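CBS domain protein/ACT domain protein (PDB 1VR9) is of unknown function but carries a pair of CBS domains joined to an ACT domain, a build consistent with a regulatory, ligand-sensing role. Local coordinates at residues I91-Y105 with G117-I129. Sequence-based numbering, arbitrary orientation.
Sequences ITHALLLFLEHQEPY and GAVSLHDFLEALI
Phe-124 of helix 121-129 is a knob in a hole formed by Ile-91, Ala-94, Leu-95 and Phe-98 of helix 91-100, a compact example of how the two helices of a CBS domain are locked together on one side of its small sheet. Extending CG away from the backbone N (chi1 172°) carries the ring across the gap. Its far end, CZ, presses on Leu-95 CA at 3.5 Å, the two side chains crossing nearly at a right angle, while the Ile-91 carbonyl O lies at the ring edge. Ala-94 CB and Ile-91 CG1 line the CD1 side, and Ile-91 CG1 also reaches Ala-127 CB at 4.1 Å.

The Phe-98 ring meets two residues of the opposing helix, both from the same side of its plane. Leu-121 CD1 sits over the centre of one face, a CH-pi contact 3.8 Å from the centroid. Toward Phe-124 the rings are oblique, planes at 44°, with Phe-98 CD2 over the rim of the Phe-124 face. Trimming Phe-124 to an alanine would probably open a gap among Ile-91, Leu-95 and Phe-98 and leave the Phe-98 ring freer to shift.

Polar bonding gathers where helix 121-129 starts. Leu-121 N donates to Pro-104 O (2.8 Å, 167° at the hydrogen); a water also donates to that oxygen and accepts from His-122 N. Ser-120, paired with Tyr-105 in an antiparallel non-hydrogen-bonded bridge, turns OG to accept from Asp-123 N at 2.9 Å, an N-cap. The chemistry thus divides the work: apolar side chains set the helix spacing, while Pro-104 O, the water and Ser-120 OG satisfy amides of the first helical turn.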
loop_
_atom_site.group_PDB
_atom_site.type_symbol
_atom_site.label_atom_id
_atom_site.label_comp_id
_atom_site.label_asym_id
_atom_site.label_seq_id
_atom_site.Cartn_x
_atom_site.Cartn_y
_atom_site.Cartn_z
ATOM N N ILE A 91 11.852 -1.636 11.255
ATOM C CA ILE A 91 11.048 -0.467 10.934
ATOM C C ILE A 91 11.931 0.676 10.385
ATOM O O ILE A 91 11.498 1.441 9.531
ATOM C CB ILE A 91 10.162 -0.044 12.157
ATOM C CG1 ILE A 91 9.000 0.846 11.714
ATOM C CG2 ILE A 91 11.016 0.601 13.235
ATOM C CD1 ILE A 91 8.014 0.192 10.758
ATOM N N THR A 92 13.189 0.751 10.827
ATOM C CA THR A 92 14.177 1.660 10.243
ATOM C C THR A 92 14.368 1.487 8.726
ATOM O O THR A 92 14.693 2.443 8.031
ATOM C CB THR A 92 15.557 1.550 10.949
ATOM O OG1 THR A 92 15.998 0.188 10.945
ATOM C CG2 THR A 92 15.463 2.041 12.381
ATOM N N HIS A 93 14.173 0.272 8.209
ATOM C CA HIS A 93 14.230 0.031 6.768
ATOM C C HIS A 93 13.073 0.693 5.995
ATOM O O HIS A 93 13.262 1.180 4.879
ATOM C CB HIS A 93 14.219 -1.466 6.469
ATOM C CG HIS A 93 14.326 -1.779 5.012
ATOM N ND1 HIS A 93 15.350 -1.302 4.224
ATOM C CD2 HIS A 93 13.528 -2.505 4.196
ATOM C CE1 HIS A 93 15.184 -1.727 2.985
ATOM N NE2 HIS A 93 14.087 -2.461 2.942
ATOM N N ALA A 94 11.889 0.722 6.604
ATOM C CA ALA A 94 10.738 1.426 6.044
ATOM C C ALA A 94 11.048 2.912 5.786
ATOM O O ALA A 94 10.471 3.520 4.887
ATOM C CB ALA A 94 9.536 1.295 6.973
ATOM N N LEU A 95 11.939 3.493 6.577
ATOM C CA LEU A 95 12.337 4.891 6.386
ATOM C C LEU A 95 12.887 5.076 4.981
ATOM O O LEU A 95 12.557 6.051 4.286
ATOM C CB LEU A 95 13.377 5.341 7.432
ATOM C CG LEU A 95 13.918 6.773 7.392
ATOM C CD1 LEU A 95 12.812 7.782 7.261
ATOM C CD2 LEU A 95 14.739 7.075 8.647
ATOM N N LEU A 96 13.702 4.126 4.525
ATOM C CA LEU A 96 14.258 4.216 3.187
ATOM C C LEU A 96 13.193 4.166 2.078
ATOM O O LEU A 96 13.360 4.799 1.033
ATOM C CB LEU A 96 15.301 3.103 2.977
ATOM C CG LEU A 96 16.027 3.062 1.631
ATOM C CD1 LEU A 96 17.178 4.036 1.655
ATOM C CD2 LEU A 96 16.492 1.640 1.295
ATOM N N LEU A 97 12.152 3.356 2.257
ATOM C CA LEU A 97 11.064 3.274 1.270
ATOM C C LEU A 97 10.217 4.551 1.278
ATOM O O LEU A 97 9.850 5.044 0.211
ATOM C CB LEU A 97 10.153 2.074 1.504
ATOM C CG LEU A 97 10.624 0.692 1.042
ATOM C CD1 LEU A 97 10.636 0.613 -0.475
ATOM C CD2 LEU A 97 11.980 0.360 1.579
ATOM N N PHE A 98 9.881 5.067 2.461
ATOM C CA PHE A 98 9.112 6.321 2.537
ATOM C C PHE A 98 9.898 7.516 1.975
ATOM O O PHE A 98 9.310 8.440 1.418
ATOM C CB PHE A 98 8.579 6.621 3.953
ATOM C CG PHE A 98 7.405 5.744 4.387
ATOM C CD1 PHE A 98 6.195 5.770 3.699
ATOM C CD2 PHE A 98 7.484 4.973 5.552
ATOM C CE1 PHE A 98 5.109 5.025 4.126
ATOM C CE2 PHE A 98 6.419 4.216 5.973
ATOM C CZ PHE A 98 5.225 4.219 5.262
ATOM N N LEU A 99 11.213 7.489 2.093
ATOM C CA LEU A 99 12.059 8.511 1.464
ATOM C C LEU A 99 11.941 8.455 -0.057
ATOM O O LEU A 99 11.936 9.495 -0.726
ATOM C CB LEU A 99 13.508 8.341 1.885
ATOM C CG LEU A 99 14.482 9.313 1.208
ATOM C CD1 LEU A 99 14.233 10.724 1.692
ATOM C CD2 LEU A 99 15.912 8.883 1.479
ATOM N N GLU A 100 11.864 7.242 -0.607
ATOM C CA GLU A 100 11.640 7.051 -2.038
ATOM C C GLU A 100 10.253 7.518 -2.496
ATOM O O GLU A 100 10.148 8.250 -3.497
ATOM C CB GLU A 100 11.853 5.580 -2.435
ATOM C CG GLU A 100 13.325 5.140 -2.421
ATOM C CD GLU A 100 13.519 3.660 -2.703
ATOM O OE1 GLU A 100 12.643 3.033 -3.338
ATOM O OE2 GLU A 100 14.564 3.105 -2.289
ATOM N N HIS A 101 9.206 7.130 -1.745
ATOM C CA HIS A 101 7.819 7.487 -2.059
ATOM C C HIS A 101 6.988 7.727 -0.794
ATOM O O HIS A 101 6.790 6.802 0.020
ATOM C CB HIS A 101 7.183 6.355 -2.864
ATOM C CG HIS A 101 7.941 5.989 -4.104
ATOM N ND1 HIS A 101 7.941 6.771 -5.238
ATOM C CD2 HIS A 101 8.700 4.907 -4.392
ATOM C CE1 HIS A 101 8.685 6.195 -6.165
ATOM N NE2 HIS A 101 9.153 5.058 -5.683
ATOM N N GLN A 102 6.462 8.944 -0.626
ATOM C CA GLN A 102 5.708 9.276 0.608
ATOM C C GLN A 102 4.218 8.895 0.520
ATOM O O GLN A 102 3.310 9.734 0.669
ATOM C CB GLN A 102 5.865 10.753 0.972
ATOM C CG GLN A 102 7.299 11.172 1.309
ATOM C CD GLN A 102 8.106 11.601 0.109
ATOM O OE1 GLN A 102 7.757 12.548 -0.597
ATOM N NE2 GLN A 102 9.230 10.919 -0.114
ATOM N N GLU A 103 3.965 7.625 0.292
ATOM C CA GLU A 103 2.615 7.114 0.152
ATOM C C GLU A 103 2.074 6.936 1.561
ATOM O O GLU A 103 2.850 6.687 2.480
ATOM C CB GLU A 103 2.646 5.757 -0.558
ATOM C CG GLU A 103 3.100 5.771 -2.007
ATOM C CD GLU A 103 2.104 6.397 -2.953
ATOM O OE1 GLU A 103 0.883 6.368 -2.678
ATOM O OE2 GLU A 103 2.554 6.964 -3.980
ATOM N N PRO A 104 0.755 7.068 1.752
ATOM C CA PRO A 104 0.172 6.852 3.092
ATOM C C PRO A 104 0.231 5.441 3.650
ATOM O O PRO A 104 0.088 5.282 4.870
ATOM C CB PRO A 104 -1.284 7.259 2.905
ATOM C CG PRO A 104 -1.547 7.181 1.495
ATOM C CD PRO A 104 -0.273 7.495 0.788
ATOM N N TYR A 105 0.367 4.443 2.774
ATOM C CA TYR A 105 0.453 3.052 3.159
ATOM C C TYR A 105 1.558 2.323 2.409
ATOM O O TYR A 105 1.618 2.360 1.165
ATOM C CB TYR A 105 -0.878 2.334 2.925
ATOM C CG TYR A 105 -2.030 2.940 3.657
ATOM C CD1 TYR A 105 -2.348 2.524 4.935
ATOM C CD2 TYR A 105 -2.843 3.901 3.058
ATOM C CE1 TYR A 105 -3.433 3.061 5.624
ATOM C CE2 TYR A 105 -3.921 4.447 3.738
ATOM C CZ TYR A 105 -4.218 4.020 5.009
ATOM O OH TYR A 105 -5.303 4.575 5.678
ATOM N N GLY A 117 -0.227 -7.216 4.743
ATOM C CA GLY A 117 -0.728 -5.995 5.401
ATOM C C GLY A 117 -0.032 -4.762 4.864
ATOM O O GLY A 117 0.574 -4.788 3.767
ATOM N N ALA A 118 -0.140 -3.678 5.615
ATOM C CA ALA A 118 0.582 -2.444 5.321
ATOM C C ALA A 118 1.068 -1.799 6.607
ATOM O O ALA A 118 0.536 -2.059 7.691
ATOM C CB ALA A 118 -0.298 -1.475 4.611
ATOM N N VAL A 119 2.061 -0.938 6.455
ATOM C CA VAL A 119 2.463 0.022 7.497
ATOM C C VAL A 119 1.967 1.392 7.047
ATOM O O VAL A 119 2.378 1.899 5.985
ATOM C CB VAL A 119 3.996 0.057 7.715
ATOM C CG1 VAL A 119 4.382 1.129 8.777
ATOM C CG2 VAL A 119 4.499 -1.280 8.157
ATOM N N SER A 120 1.082 1.991 7.825
ATOM C CA SER A 120 0.661 3.371 7.515
ATOM C C SER A 120 1.796 4.348 7.780
ATOM O O SER A 120 2.582 4.159 8.718
ATOM C CB SER A 120 -0.599 3.766 8.286
ATOM O OG SER A 120 -0.368 4.012 9.668
ATOM N N LEU A 121 1.910 5.390 6.957
ATOM C CA LEU A 121 2.876 6.452 7.246
ATOM C C LEU A 121 2.663 7.000 8.665
ATOM O O LEU A 121 3.617 7.242 9.395
ATOM C CB LEU A 121 2.785 7.569 6.202
ATOM C CG LEU A 121 3.774 8.743 6.331
ATOM C CD1 LEU A 121 5.217 8.276 6.397
ATOM C CD2 LEU A 121 3.608 9.734 5.176
ATOM N N HIS A 122 1.409 7.168 9.071
ATOM C CA HIS A 122 1.117 7.652 10.419
ATOM C C HIS A 122 1.763 6.749 11.454
ATOM O O HIS A 122 2.463 7.214 12.346
ATOM C CB HIS A 122 -0.395 7.709 10.635
ATOM C CG HIS A 122 -0.799 8.001 12.041
ATOM N ND1 HIS A 122 -1.038 7.005 12.962
ATOM C CD2 HIS A 122 -1.010 9.171 12.686
ATOM C CE1 HIS A 122 -1.384 7.552 14.117
ATOM N NE2 HIS A 122 -1.382 8.867 13.978
ATOM N N ASP A 123 1.521 5.439 11.337
ATOM C CA ASP A 123 2.051 4.484 12.327
ATOM C C ASP A 123 3.580 4.412 12.295
ATOM O O ASP A 123 4.225 4.283 13.339
ATOM C CB ASP A 123 1.420 3.100 12.130
ATOM C CG ASP A 123 -0.044 3.061 12.558
ATOM O OD1 ASP A 123 -0.546 4.067 13.115
ATOM O OD2 ASP A 123 -0.700 2.014 12.359
ATOM N N PHE A 124 4.167 4.531 11.115
ATOM C CA PHE A 124 5.614 4.678 11.019
ATOM C C PHE A 124 6.145 5.878 11.797
ATOM O O PHE A 124 7.152 5.773 12.493
ATOM C CB PHE A 124 6.046 4.774 9.562
ATOM C CG PHE A 124 7.489 5.122 9.371
ATOM C CD1 PHE A 124 8.484 4.164 9.539
ATOM C CD2 PHE A 124 7.853 6.394 8.968
ATOM C CE1 PHE A 124 9.809 4.482 9.342
ATOM C CE2 PHE A 124 9.188 6.724 8.783
ATOM C CZ PHE A 124 10.162 5.762 8.979
ATOM N N LEU A 125 5.496 7.034 11.678
ATOM C CA LEU A 125 5.918 8.197 12.437
ATOM C C LEU A 125 5.775 7.981 13.941
ATOM O O LEU A 125 6.609 8.436 14.703
ATOM C CB LEU A 125 5.162 9.446 11.984
ATOM C CG LEU A 125 5.491 9.822 10.531
ATOM C CD1 LEU A 125 4.618 11.019 10.115
ATOM C CD2 LEU A 125 6.980 10.162 10.323
ATOM N N GLU A 126 4.710 7.294 14.348
ATOM C CA GLU A 126 4.502 6.935 15.750
ATOM C C GLU A 126 5.637 6.044 16.255
ATOM O O GLU A 126 6.055 6.174 17.430
ATOM C CB GLU A 126 3.138 6.251 15.901
ATOM C CG GLU A 126 2.671 6.003 17.332
ATOM C CD GLU A 126 1.196 5.621 17.374
ATOM O OE1 GLU A 126 0.665 5.190 16.322
ATOM O OE2 GLU A 126 0.578 5.745 18.448
ATOM N N ALA A 127 6.135 5.148 15.395
ATOM C CA ALA A 127 7.305 4.335 15.739
ATOM C C ALA A 127 8.505 5.230 16.028
ATOM O O ALA A 127 9.185 5.036 17.020
ATOM C CB ALA A 127 7.645 3.366 14.655
ATOM N N LEU A 128 8.741 6.214 15.157
ATOM C CA LEU A 128 9.865 7.160 15.329
ATOM C C LEU A 128 9.707 8.070 16.547
ATOM O O LEU A 128 10.692 8.477 17.173
ATOM C CB LEU A 128 10.035 8.009 14.064
ATOM C CG LEU A 128 10.939 7.493 12.941
ATOM C CD1 LEU A 128 10.891 5.981 12.765
ATOM C CD2 LEU A 128 10.589 8.205 11.643
ATOM N N ILE A 129 8.471 8.405 16.885
ATOM C CA ILE A 129 8.212 9.166 18.112
ATOM C C ILE A 129 8.626 8.370 19.337
ATOM O O ILE A 129 9.200 8.922 20.274
ATOM C CB ILE A 129 6.747 9.558 18.186
ATOM C CG1 ILE A 129 6.543 10.707 17.209
ATOM C CG2 ILE A 129 6.319 9.936 19.634
ATOM C CD1 ILE A 129 5.164 11.097 17.033
HETATM O O HOH W 1 -0.946 7.032 6.792
#